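Local coordinates for protein gamma-resorcylate decarboxylase (Polaromonas, PDB 4QRO) that probably catalyses the manganese-dependent, non-oxidative decarboxylation of gamma-resorcylate (2,6-dihydroxybenzoate) to resorcinol, as a member of the amidohydrolase superfamily, at residues W148-D158 with S203-I214; G190-M201 with L216-P224. All blocks are in the same frame, centred on the assembly; numbering follows the deposited sequence.

Contact 1: residues W148-D158 with S203-I214; sequences WPFWETVQALD and SGLFDKYPALKI
Leu205 reaches between two indoles of the helix 148-157. Its CD1 stands over the Trp148 five-membered ring, 3.8 Å from the centroid, in a CH-pi contact, and also abuts Trp151 CD1; its CD2 lies over the five-membered ring of Trp151, 3.6 Å from the centroid of that ring and almost on its normal. Trp148 also turns the edge of its six-membered ring to the backbone, with CZ2 3.6 Å from Ser203 O near the ring plane. Both indole nitrogens are hydrogen-bonded elsewhere, NE1 of Trp148 to Asp143 O and NE1 of Trp151 to Tyr142 O. Cut back to alanine, Trp148 would probably leave Leu205 CD1 without the ring it lies on and open a gap beside Gly204 and Lys208 CB. Tyr209 lies with one ring face on the backbone of Trp151 and Glu152, while Lys208 CG covers the other. Leu212 CD2 fits against Val154 CG1 at 3.8 Å.

In the (beta/alpha)8-barrel fold of amidohydrolases, this places a helix of the outer layer against the link that leads from helix 188-202 into strand 214-216.

The polar contacts gather toward the helix's C-terminal end. With CG anti to the backbone N (chi1 -172°) and an extended chain, Gln155 reaches the type I turn 209-212, where its OE1 takes the Ala211 N-H on an in-plane lone pair (3.0 Å, 156°). A water joins Gln155 NE2 to Lys208 O, and another joins Asp158 OD1 to Ala211 O. Asp158 OD1 and Lys213 NZ make a long salt bridge of 3.7 Å, while Asp158 OD2 pairs with Lys323.

Contact 2: residues G190-M201 with L216-P224; sequences GQETAVHALRLM and LGHMGEGLP. With 38L (2-nitrobenzene-1,3-diol), chain M.
The loop after barrel strand 214-216 carries His218 of the inhibitor pocket, and this contact backs that loop with the helix 188-202. Glu221 joins the two. Its chain, bent at chi2 (-70°), turns the carboxylate back to His218, whose ND1 donates to OE2 at 2.7 Å; the bond is nearly in the imidazole plane and meets the oxygen on its syn side, though 32° out of the carboxylate plane. That bond is likely to fix the ring's rotation and direct NE2 to the nitro oxygen OAK of 2-nitrobenzene-1,3-diol, a weak hydrogen bond of 3.0 Å, and to Asp287 of the manganese site. The helix packs against the same carboxylate: Gly190 CA lies 3.4 Å from Glu221 OE1, and Thr193 CG2 faces OE2.

At the end of the type I' turn 220-223, Leu223 is a knob in a hole formed by Ala194, Ala197, Leu198 and Met201, with its CD2 3.8 Å from Leu198 CG. Leu216 lays its two methyls against Ala197 CB and Thr193 CG2.

Phe257 of the next strand, 257-260, touches Ala197, Met201 and Leu216, helix 249-256 adjoins Leu198, Met201 and Leu223, and Tyr225 of the second subunit packs on Pro224.

How the contacts relate
Followed from the N terminus, the chain reaches helix 148-157 after its first four strands, passes through strand 161-164, and then forms the helix 188-202, which supplies the first half of contact 2. Residues 203-214 follow directly and return to the earlier helix, closing a 44-residue loop as contact 1; only then does 216-224 return to 190-201 and close the shorter loop of contact 2. The segments therefore alternate, and the contacts cross rather than nest. They meet where Leu205 CB and the Phe206 ring pack on the backbone at Leu200 and Met201. Together they hold successive helices around strand 214-216, contact 1 at its entry and contact 2 at its exit by the pocket.

Contact 1: residues W148-D158 with S203-I214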
loop_
_atom_site.group_PDB
_atom_site.type_symbol
_atom_site.label_atom_id
_atom_site.label_comp_id
_atom_site.label_asym_id
_atom_site.label_seq_id
_atom_site.Cartn_x
_atom_site.Cartn_y
_atom_site.Cartn_z
ATOM N N TRP A 148 11.341 -5.472 23.059
ATOM C CA TRP A 148 12.675 -5.896 22.612
ATOM C C TRP A 148 13.150 -7.177 23.336
ATOM O O TRP A 148 13.739 -8.046 22.712
ATOM C CB TRP A 148 13.675 -4.728 22.671
ATOM C CG TRP A 148 13.447 -3.776 21.497
ATOM C CD1 TRP A 148 12.249 -3.289 21.073
ATOM C CD2 TRP A 148 14.440 -3.220 20.618
ATOM N NE1 TRP A 148 12.423 -2.456 19.994
ATOM C CE2 TRP A 148 13.759 -2.391 19.694
ATOM C CE3 TRP A 148 15.839 -3.337 20.524
ATOM C CZ2 TRP A 148 14.426 -1.673 18.684
ATOM C CZ3 TRP A 148 16.509 -2.617 19.524
ATOM C CH2 TRP A 148 15.791 -1.807 18.605
ATOM N N PRO A 149 12.844 -7.320 24.637
ATOM C CA PRO A 149 13.114 -8.621 25.291
ATOM C C PRO A 149 12.271 -9.788 24.753
ATOM O O PRO A 149 12.732 -10.924 24.743
ATOM C CB PRO A 149 12.789 -8.350 26.774
ATOM C CG PRO A 149 12.914 -6.865 26.934
ATOM C CD PRO A 149 12.492 -6.270 25.615
ATOM N N PHE A 150 11.039 -9.527 24.329
ATOM C CA PHE A 150 10.237 -10.552 23.678
ATOM C C PHE A 150 10.917 -11.009 22.374
ATOM O O PHE A 150 11.026 -12.214 22.120
ATOM C CB PHE A 150 8.786 -10.079 23.403
ATOM C CG PHE A 150 8.067 -10.915 22.379
ATOM C CD1 PHE A 150 7.413 -12.076 22.745
ATOM C CD2 PHE A 150 8.051 -10.539 21.039
ATOM C CE1 PHE A 150 6.758 -12.864 21.802
ATOM C CE2 PHE A 150 7.419 -11.334 20.087
ATOM C CZ PHE A 150 6.777 -12.499 20.464
ATOM N N TRP A 151 11.372 -10.052 21.562
ATOM C CA TRP A 151 12.063 -10.377 20.300
ATOM C C TRP A 151 13.352 -11.151 20.548
ATOM O O TRP A 151 13.737 -12.019 19.771
ATOM C CB TRP A 151 12.325 -9.094 19.496
ATOM C CG TRP A 151 11.039 -8.482 18.937
ATOM C CD1 TRP A 151 10.496 -7.256 19.242
ATOM C CD2 TRP A 151 10.152 -9.075 17.966
ATOM N NE1 TRP A 151 9.311 -7.075 18.551
ATOM C CE2 TRP A 151 9.096 -8.160 17.745
ATOM C CE3 TRP A 151 10.158 -10.283 17.258
ATOM C CZ2 TRP A 151 8.051 -8.422 16.845
ATOM C CZ3 TRP A 151 9.116 -10.552 16.367
ATOM C CH2 TRP A 151 8.077 -9.628 16.172
ATOM N N GLU A 152 14.033 -10.844 21.645
ATOM C CA GLU A 152 15.261 -11.575 21.980
ATOM C C GLU A 152 14.917 -13.056 22.182
ATOM O O GLU A 152 15.725 -13.931 21.831
ATOM C CB GLU A 152 15.919 -11.006 23.249
ATOM C CG GLU A 152 17.182 -11.741 23.707
ATOM C CD GLU A 152 17.800 -11.102 24.946
ATOM O OE1 GLU A 152 17.072 -10.432 25.710
ATOM O OE2 GLU A 152 19.015 -11.262 25.166
ATOM N N THR A 153 13.735 -13.312 22.756
ATOM C CA THR A 153 13.224 -14.668 22.979
ATOM C C THR A 153 12.866 -15.348 21.639
ATOM O O THR A 153 13.236 -16.494 21.409
ATOM C CB THR A 153 12.025 -14.666 23.972
ATOM O OG1 THR A 153 12.474 -14.199 25.252
ATOM C CG2 THR A 153 11.449 -16.031 24.147
ATOM N N VAL A 154 12.185 -14.625 20.753
ATOM C CA VAL A 154 11.861 -15.145 19.421
ATOM C C VAL A 154 13.136 -15.586 18.707
ATOM O O VAL A 154 13.186 -16.704 18.198
ATOM C CB VAL A 154 11.095 -14.111 18.523
ATOM C CG1 VAL A 154 10.893 -14.668 17.124
ATOM C CG2 VAL A 154 9.738 -13.728 19.113
ATOM N N GLN A 155 14.167 -14.732 18.698
ATOM C CA GLN A 155 15.435 -15.071 18.021
ATOM C C GLN A 155 16.152 -16.255 18.690
ATOM O O GLN A 155 16.691 -17.120 18.004
ATOM C CB GLN A 155 16.376 -13.869 17.967
ATOM C CG GLN A 155 17.614 -14.097 17.115
ATOM C CD GLN A 155 18.649 -12.994 17.264
ATOM O OE1 GLN A 155 18.940 -12.276 16.306
ATOM N NE2 GLN A 155 19.194 -12.838 18.471
ATOM N N ALA A 156 16.128 -16.308 20.020
ATOM C CA ALA A 156 16.758 -17.430 20.745
ATOM C C ALA A 156 16.079 -18.766 20.432
ATOM O O ALA A 156 16.749 -19.771 20.220
ATOM C CB ALA A 156 16.749 -17.167 22.243
ATOM N N LEU A 157 14.746 -18.766 20.377
ATOM C CA LEU A 157 13.974 -19.948 19.974
ATOM C C LEU A 157 14.170 -20.269 18.499
ATOM O O LEU A 157 13.989 -21.420 18.082
ATOM C CB LEU A 157 12.475 -19.748 20.271
ATOM C CG LEU A 157 12.118 -19.656 21.749
ATOM C CD1 LEU A 157 10.680 -19.194 21.926
ATOM C CD2 LEU A 157 12.366 -21.005 22.436
ATOM N N ASP A 158 14.524 -19.242 17.717
ATOM C CA ASP A 158 14.743 -19.374 16.278
ATOM C C ASP A 158 13.512 -19.924 15.544
ATOM O O ASP A 158 13.602 -20.865 14.743
ATOM C CB ASP A 158 15.993 -20.225 15.982
ATOM C CG ASP A 158 16.417 -20.155 14.515
ATOM O OD1 ASP A 158 16.137 -19.139 13.835
ATOM O OD2 ASP A 158 17.024 -21.129 14.032
ATOM N N SER A 203 12.836 0.732 13.258
ATOM C CA SER A 203 13.129 0.892 14.683
ATOM C C SER A 203 14.523 0.484 15.049
ATOM O O SER A 203 14.973 0.797 16.146
ATOM C CB SER A 203 12.158 0.092 15.530
ATOM O OG SER A 203 12.343 -1.295 15.278
ATOM N N GLY A 204 15.198 -0.245 14.161
ATOM C CA GLY A 204 16.509 -0.809 14.476
ATOM C C GLY A 204 16.434 -2.168 15.145
ATOM O O GLY A 204 17.455 -2.736 15.564
ATOM N N LEU A 205 15.239 -2.727 15.229
ATOM C CA LEU A 205 15.071 -4.070 15.820
ATOM C C LEU A 205 15.989 -5.115 15.190
ATOM O O LEU A 205 16.524 -5.997 15.871
ATOM C CB LEU A 205 13.621 -4.522 15.643
ATOM C CG LEU A 205 13.255 -5.835 16.303
ATOM C CD1 LEU A 205 13.328 -5.663 17.823
ATOM C CD2 LEU A 205 11.844 -6.239 15.887
ATOM N N PHE A 206 16.154 -5.035 13.880
ATOM C CA PHE A 206 16.909 -6.056 13.157
ATOM C C PHE A 206 18.417 -5.818 13.143
ATOM O O PHE A 206 19.160 -6.699 12.706
ATOM C CB PHE A 206 16.344 -6.245 11.738
ATOM C CG PHE A 206 14.880 -6.569 11.727
ATOM C CD1 PHE A 206 14.419 -7.798 12.184
ATOM C CD2 PHE A 206 13.950 -5.639 11.286
ATOM C CE1 PHE A 206 13.063 -8.076 12.219
ATOM C CE2 PHE A 206 12.597 -5.918 11.307
ATOM C CZ PHE A 206 12.149 -7.137 11.766
ATOM N N ASP A 207 18.856 -4.643 13.606
ATOM C CA ASP A 207 20.278 -4.396 13.923
ATOM C C ASP A 207 20.634 -5.160 15.203
ATOM O O ASP A 207 21.690 -5.782 15.314
ATOM C CB ASP A 207 20.528 -2.909 14.153
ATOM C CG ASP A 207 20.361 -2.081 12.896
ATOM O OD1 ASP A 207 20.588 -2.621 11.796
ATOM O OD2 ASP A 207 20.032 -0.885 13.024
ATOM N N LYS A 208 19.736 -5.116 16.171
ATOM C CA LYS A 208 19.954 -5.789 17.468
ATOM C C LYS A 208 19.737 -7.315 17.414
ATOM O O LYS A 208 20.482 -8.081 18.035
ATOM C CB LYS A 208 19.001 -5.162 18.487
ATOM C CG LYS A 208 19.067 -5.768 19.886
ATOM C CD LYS A 208 20.438 -5.579 20.509
ATOM C CE LYS A 208 20.501 -6.209 21.887
ATOM N NZ LYS A 208 21.911 -6.316 22.340
ATOM N N TYR A 209 18.687 -7.753 16.713
ATOM C CA TYR A 209 18.364 -9.177 16.586
ATOM C C TYR A 209 18.334 -9.533 15.093
ATOM O O TYR A 209 17.271 -9.731 14.512
ATOM C CB TYR A 209 17.022 -9.498 17.264
ATOM C CG TYR A 209 16.961 -8.981 18.662
ATOM C CD1 TYR A 209 17.835 -9.469 19.654
ATOM C CD2 TYR A 209 16.056 -8.000 19.010
ATOM C CE1 TYR A 209 17.793 -8.963 20.949
ATOM C CE2 TYR A 209 16.008 -7.489 20.294
ATOM C CZ TYR A 209 16.872 -7.969 21.259
ATOM O OH TYR A 209 16.787 -7.447 22.517
ATOM N N PRO A 210 19.510 -9.614 14.462
ATOM C CA PRO A 210 19.552 -9.776 13.007
ATOM C C PRO A 210 19.109 -11.126 12.444
ATOM O O PRO A 210 18.926 -11.233 11.231
ATOM C CB PRO A 210 21.038 -9.509 12.671
ATOM C CG PRO A 210 21.775 -9.815 13.931
ATOM C CD PRO A 210 20.855 -9.389 15.034
ATOM N N ALA A 211 18.954 -12.146 13.285
ATOM C CA ALA A 211 18.477 -13.476 12.834
ATOM C C ALA A 211 16.941 -13.673 12.886
ATOM O O ALA A 211 16.433 -14.752 12.523
ATOM C CB ALA A 211 19.192 -14.585 13.611
ATOM N N LEU A 212 16.195 -12.643 13.298
ATOM C CA LEU A 212 14.724 -12.734 13.302
ATOM C C LEU A 212 14.178 -12.991 11.901
ATOM O O LEU A 212 14.727 -12.489 10.896
ATOM C CB LEU A 212 14.080 -11.444 13.816
ATOM C CG LEU A 212 14.241 -11.130 15.301
ATOM C CD1 LEU A 212 13.686 -9.745 15.583
ATOM C CD2 LEU A 212 13.579 -12.208 16.157
ATOM N N LYS A 213 13.080 -13.745 11.863
ATOM C CA LYS A 213 12.356 -14.033 10.637
ATOM C C LYS A 213 10.898 -13.615 10.776
ATOM O O LYS A 213 10.183 -14.138 11.630
ATOM C CB LYS A 213 12.473 -15.526 10.380
ATOM C CG LYS A 213 13.940 -15.956 10.239
ATOM C CD LYS A 213 14.077 -17.427 9.886
ATOM C CE LYS A 213 15.469 -17.956 10.208
ATOM N NZ LYS A 213 15.502 -19.445 10.246
ATOM N N ILE A 214 10.472 -12.654 9.948
ATOM C CA ILE A 214 9.101 -12.166 9.970
ATOM C C ILE A 214 8.424 -12.591 8.663
ATOM O O ILE A 214 9.008 -12.476 7.574
ATOM C CB ILE A 214 9.050 -10.624 10.109
ATOM C CG1 ILE A 214 10.001 -10.133 11.210
ATOM C CG2 ILE A 214 7.611 -10.133 10.297
ATOM C CD1 ILE A 214 9.682 -10.587 12.615
HETATM O O HOH W 1 21.133 -10.496 18.804
HETATM O O HOH W 2 15.265 -16.471 14.466
HETATM O O HOH W 3 13.348 -19.916 11.882
#

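Contact 2: residues G190-M201 with L216-P224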
loop_
_atom_site.group_PDB
_atom_site.type_symbol
_atom_site.label_atom_id
_atom_site.label_comp_id
_atom_site.label_asym_id
_atom_site.label_seq_id
_atom_site.Cartn_x
_atom_site.Cartn_y
_atom_site.Cartn_z
ATOM N N GLY A 190 -4.055 -4.414 4.473
ATOM C CA GLY A 190 -2.734 -4.339 3.871
ATOM C C GLY A 190 -1.971 -3.096 4.319
ATOM O O GLY A 190 -0.790 -3.194 4.682
ATOM N N GLN A 191 -2.629 -1.931 4.319
ATOM C CA GLN A 191 -1.995 -0.699 4.841
ATOM C C GLN A 191 -1.544 -0.865 6.298
ATOM O O GLN A 191 -0.415 -0.512 6.657
ATOM C CB GLN A 191 -2.931 0.521 4.726
ATOM C CG GLN A 191 -2.712 1.629 5.755
ATOM C CD GLN A 191 -1.452 2.440 5.526
ATOM O OE1 GLN A 191 -0.690 2.182 4.592
ATOM N NE2 GLN A 191 -1.244 3.431 6.359
ATOM N N GLU A 192 -2.444 -1.371 7.133
ATOM C CA GLU A 192 -2.169 -1.558 8.556
ATOM C C GLU A 192 -0.921 -2.422 8.765
ATOM O O GLU A 192 -0.024 -2.069 9.534
ATOM C CB GLU A 192 -3.378 -2.200 9.228
ATOM C CG GLU A 192 -3.197 -2.457 10.707
ATOM C CD GLU A 192 -2.942 -1.197 11.516
ATOM O OE1 GLU A 192 -3.615 -0.145 11.269
ATOM O OE2 GLU A 192 -2.067 -1.273 12.423
ATOM N N THR A 193 -0.848 -3.511 8.024
ATOM C CA THR A 193 0.216 -4.496 8.204
ATOM C C THR A 193 1.541 -4.029 7.575
ATOM O O THR A 193 2.617 -4.218 8.149
ATOM C CB THR A 193 -0.258 -5.844 7.629
ATOM O OG1 THR A 193 -1.588 -6.120 8.118
ATOM C CG2 THR A 193 0.688 -6.956 7.980
ATOM N N ALA A 194 1.464 -3.418 6.392
ATOM C CA ALA A 194 2.638 -2.821 5.772
ATOM C C ALA A 194 3.278 -1.795 6.697
ATOM O O ALA A 194 4.487 -1.788 6.857
ATOM C CB ALA A 194 2.272 -2.181 4.430
ATOM N N VAL A 195 2.473 -0.923 7.313
ATOM C CA VAL A 195 3.036 0.102 8.195
ATOM C C VAL A 195 3.618 -0.491 9.480
ATOM O O VAL A 195 4.702 -0.100 9.903
ATOM C CB VAL A 195 2.021 1.217 8.484
ATOM C CG1 VAL A 195 2.561 2.168 9.537
ATOM C CG2 VAL A 195 1.755 1.980 7.185
ATOM N N HIS A 196 2.942 -1.481 10.054
ATOM C CA HIS A 196 3.487 -2.158 11.224
ATOM C C HIS A 196 4.857 -2.785 10.893
ATOM O O HIS A 196 5.834 -2.641 11.668
ATOM C CB HIS A 196 2.496 -3.188 11.704
ATOM C CG HIS A 196 2.689 -3.614 13.126
ATOM N ND1 HIS A 196 1.637 -4.065 13.904
ATOM C CD2 HIS A 196 3.785 -3.629 13.923
ATOM C CE1 HIS A 196 2.089 -4.354 15.115
ATOM N NE2 HIS A 196 3.389 -4.107 15.145
ATOM N N ALA A 197 4.948 -3.452 9.740
ATOM C CA ALA A 197 6.210 -4.109 9.329
ATOM C C ALA A 197 7.306 -3.065 9.139
ATOM O O ALA A 197 8.442 -3.266 9.562
ATOM C CB ALA A 197 6.007 -4.910 8.065
ATOM N N LEU A 198 6.959 -1.940 8.515
ATOM C CA LEU A 198 7.918 -0.843 8.348
ATOM C C LEU A 198 8.358 -0.211 9.655
ATOM O O LEU A 198 9.515 0.167 9.792
ATOM C CB LEU A 198 7.355 0.228 7.412
ATOM C CG LEU A 198 7.253 -0.143 5.931
ATOM C CD1 LEU A 198 6.446 0.890 5.141
ATOM C CD2 LEU A 198 8.646 -0.332 5.321
ATOM N N ARG A 199 7.442 -0.077 10.610
ATOM C CA ARG A 199 7.797 0.345 11.962
ATOM C C ARG A 199 8.855 -0.585 12.571
ATOM O O ARG A 199 9.847 -0.103 13.119
ATOM C CB ARG A 199 6.569 0.456 12.869
ATOM C CG ARG A 199 5.629 1.597 12.506
ATOM C CD ARG A 199 4.381 1.632 13.390
ATOM N NE ARG A 199 4.689 1.642 14.831
ATOM C CZ ARG A 199 4.189 2.511 15.717
ATOM N NH1 ARG A 199 3.322 3.470 15.350
ATOM N NH2 ARG A 199 4.544 2.416 16.996
ATOM N N LEU A 200 8.692 -1.895 12.420
ATOM C CA LEU A 200 9.710 -2.837 12.946
ATOM C C LEU A 200 11.080 -2.605 12.277
ATOM O O LEU A 200 12.105 -2.532 12.944
ATOM C CB LEU A 200 9.278 -4.282 12.732
ATOM C CG LEU A 200 8.003 -4.805 13.402
ATOM C CD1 LEU A 200 7.791 -6.268 13.043
ATOM C CD2 LEU A 200 8.101 -4.623 14.918
ATOM N N MET A 201 11.086 -2.503 10.952
ATOM C CA MET A 201 12.330 -2.315 10.172
ATOM C C MET A 201 13.052 -0.989 10.502
ATOM O O MET A 201 14.267 -0.986 10.746
ATOM C CB MET A 201 12.038 -2.380 8.656
ATOM C CG MET A 201 11.600 -3.745 8.154
ATOM S SD MET A 201 11.289 -3.772 6.367
ATOM C CE MET A 201 9.550 -4.153 6.304
ATOM N N LEU A 216 5.064 -12.139 6.165
ATOM C CA LEU A 216 3.891 -11.353 5.768
ATOM C C LEU A 216 3.049 -12.110 4.743
ATOM O O LEU A 216 3.572 -12.703 3.800
ATOM C CB LEU A 216 4.304 -10.009 5.175
ATOM C CG LEU A 216 5.152 -9.091 6.037
ATOM C CD1 LEU A 216 5.582 -7.886 5.224
ATOM C CD2 LEU A 216 4.394 -8.659 7.284
ATOM N N GLY A 217 1.735 -12.081 4.895
ATOM C CA GLY A 217 0.886 -12.666 3.886
ATOM C C GLY A 217 0.625 -11.717 2.734
ATOM O O GLY A 217 1.145 -10.593 2.685
ATOM N N HIS A 218 -0.225 -12.172 1.830
ATOM C CA HIS A 218 -0.835 -11.289 0.822
ATOM C C HIS A 218 0.224 -10.652 -0.085
ATOM O O HIS A 218 0.103 -9.511 -0.533
ATOM C CB HIS A 218 -1.748 -10.282 1.527
ATOM C CG HIS A 218 -2.636 -10.921 2.564
ATOM N ND1 HIS A 218 -2.430 -10.789 3.921
ATOM C CD2 HIS A 218 -3.664 -11.799 2.428
ATOM C CE1 HIS A 218 -3.330 -11.515 4.580
ATOM N NE2 HIS A 218 -4.092 -12.128 3.694
ATOM N N MET A 219 1.285 -11.413 -0.333
ATOM C CA MET A 219 2.377 -10.960 -1.184
ATOM C C MET A 219 3.148 -9.795 -0.568
ATOM O O MET A 219 3.810 -9.042 -1.283
ATOM C CB MET A 219 1.850 -10.566 -2.566
ATOM C CG MET A 219 1.506 -11.748 -3.458
ATOM S SD MET A 219 2.906 -12.852 -3.720
ATOM C CE MET A 219 2.275 -13.893 -5.034
ATOM N N GLY A 220 3.068 -9.645 0.751
ATOM C CA GLY A 220 3.796 -8.583 1.411
ATOM C C GLY A 220 3.072 -7.264 1.473
ATOM O O GLY A 220 3.714 -6.245 1.671
ATOM N N GLU A 221 1.745 -7.269 1.256
ATOM C CA GLU A 221 0.885 -6.172 1.686
ATOM C C GLU A 221 1.313 -4.903 0.935
ATOM O O GLU A 221 1.360 -3.812 1.507
ATOM C CB GLU A 221 0.986 -5.977 3.214
ATOM C CG GLU A 221 0.828 -7.253 4.075
ATOM C CD GLU A 221 -0.585 -7.853 4.109
ATOM O OE1 GLU A 221 -1.443 -7.426 3.315
ATOM O OE2 GLU A 221 -0.812 -8.816 4.904
ATOM N N GLY A 222 1.657 -5.076 -0.342
ATOM C CA GLY A 222 2.059 -3.942 -1.198
ATOM C C GLY A 222 3.532 -3.527 -1.117
ATOM O O GLY A 222 4.011 -2.734 -1.933
ATOM N N LEU A 223 4.275 -4.038 -0.135
ATOM C CA LEU A 223 5.641 -3.545 0.097
ATOM C C LEU A 223 6.570 -3.646 -1.127
ATOM O O LEU A 223 7.342 -2.718 -1.357
ATOM C CB LEU A 223 6.280 -4.226 1.333
ATOM C CG LEU A 223 5.684 -3.782 2.693
ATOM C CD1 LEU A 223 6.154 -4.688 3.823
ATOM C CD2 LEU A 223 6.007 -2.333 3.058
ATOM N N PRO A 224 6.543 -4.778 -1.883
ATOM C CA PRO A 224 7.547 -4.903 -2.969
ATOM C C PRO A 224 7.455 -3.807 -4.058
ATOM O O PRO A 224 8.474 -3.336 -4.577
ATOM C CB PRO A 224 7.255 -6.287 -3.548
ATOM C CG PRO A 224 6.803 -7.074 -2.351
ATOM C CD PRO A 224 5.950 -6.096 -1.568
HETATM O OAK 38L M . -6.167 -12.558 5.832
HETATM N NAG 38L M . -7.196 -12.221 5.314
HETATM O OAJ 38L M . -7.140 -11.503 4.317
HETATM C CAA 38L M . -8.427 -12.661 5.859
HETATM C CAF 38L M . -9.600 -12.220 5.254
HETATM O OAH 38L M . -9.639 -12.048 3.903
HETATM C CAE 38L M . -10.734 -11.954 6.022
HETATM C CAD 38L M . -10.722 -12.181 7.394
HETATM C CAC 38L M . -9.612 -12.784 7.980
HETATM C CAB 38L M . -8.484 -13.064 7.210
HETATM O OAI 38L M . -7.432 -13.718 7.791
#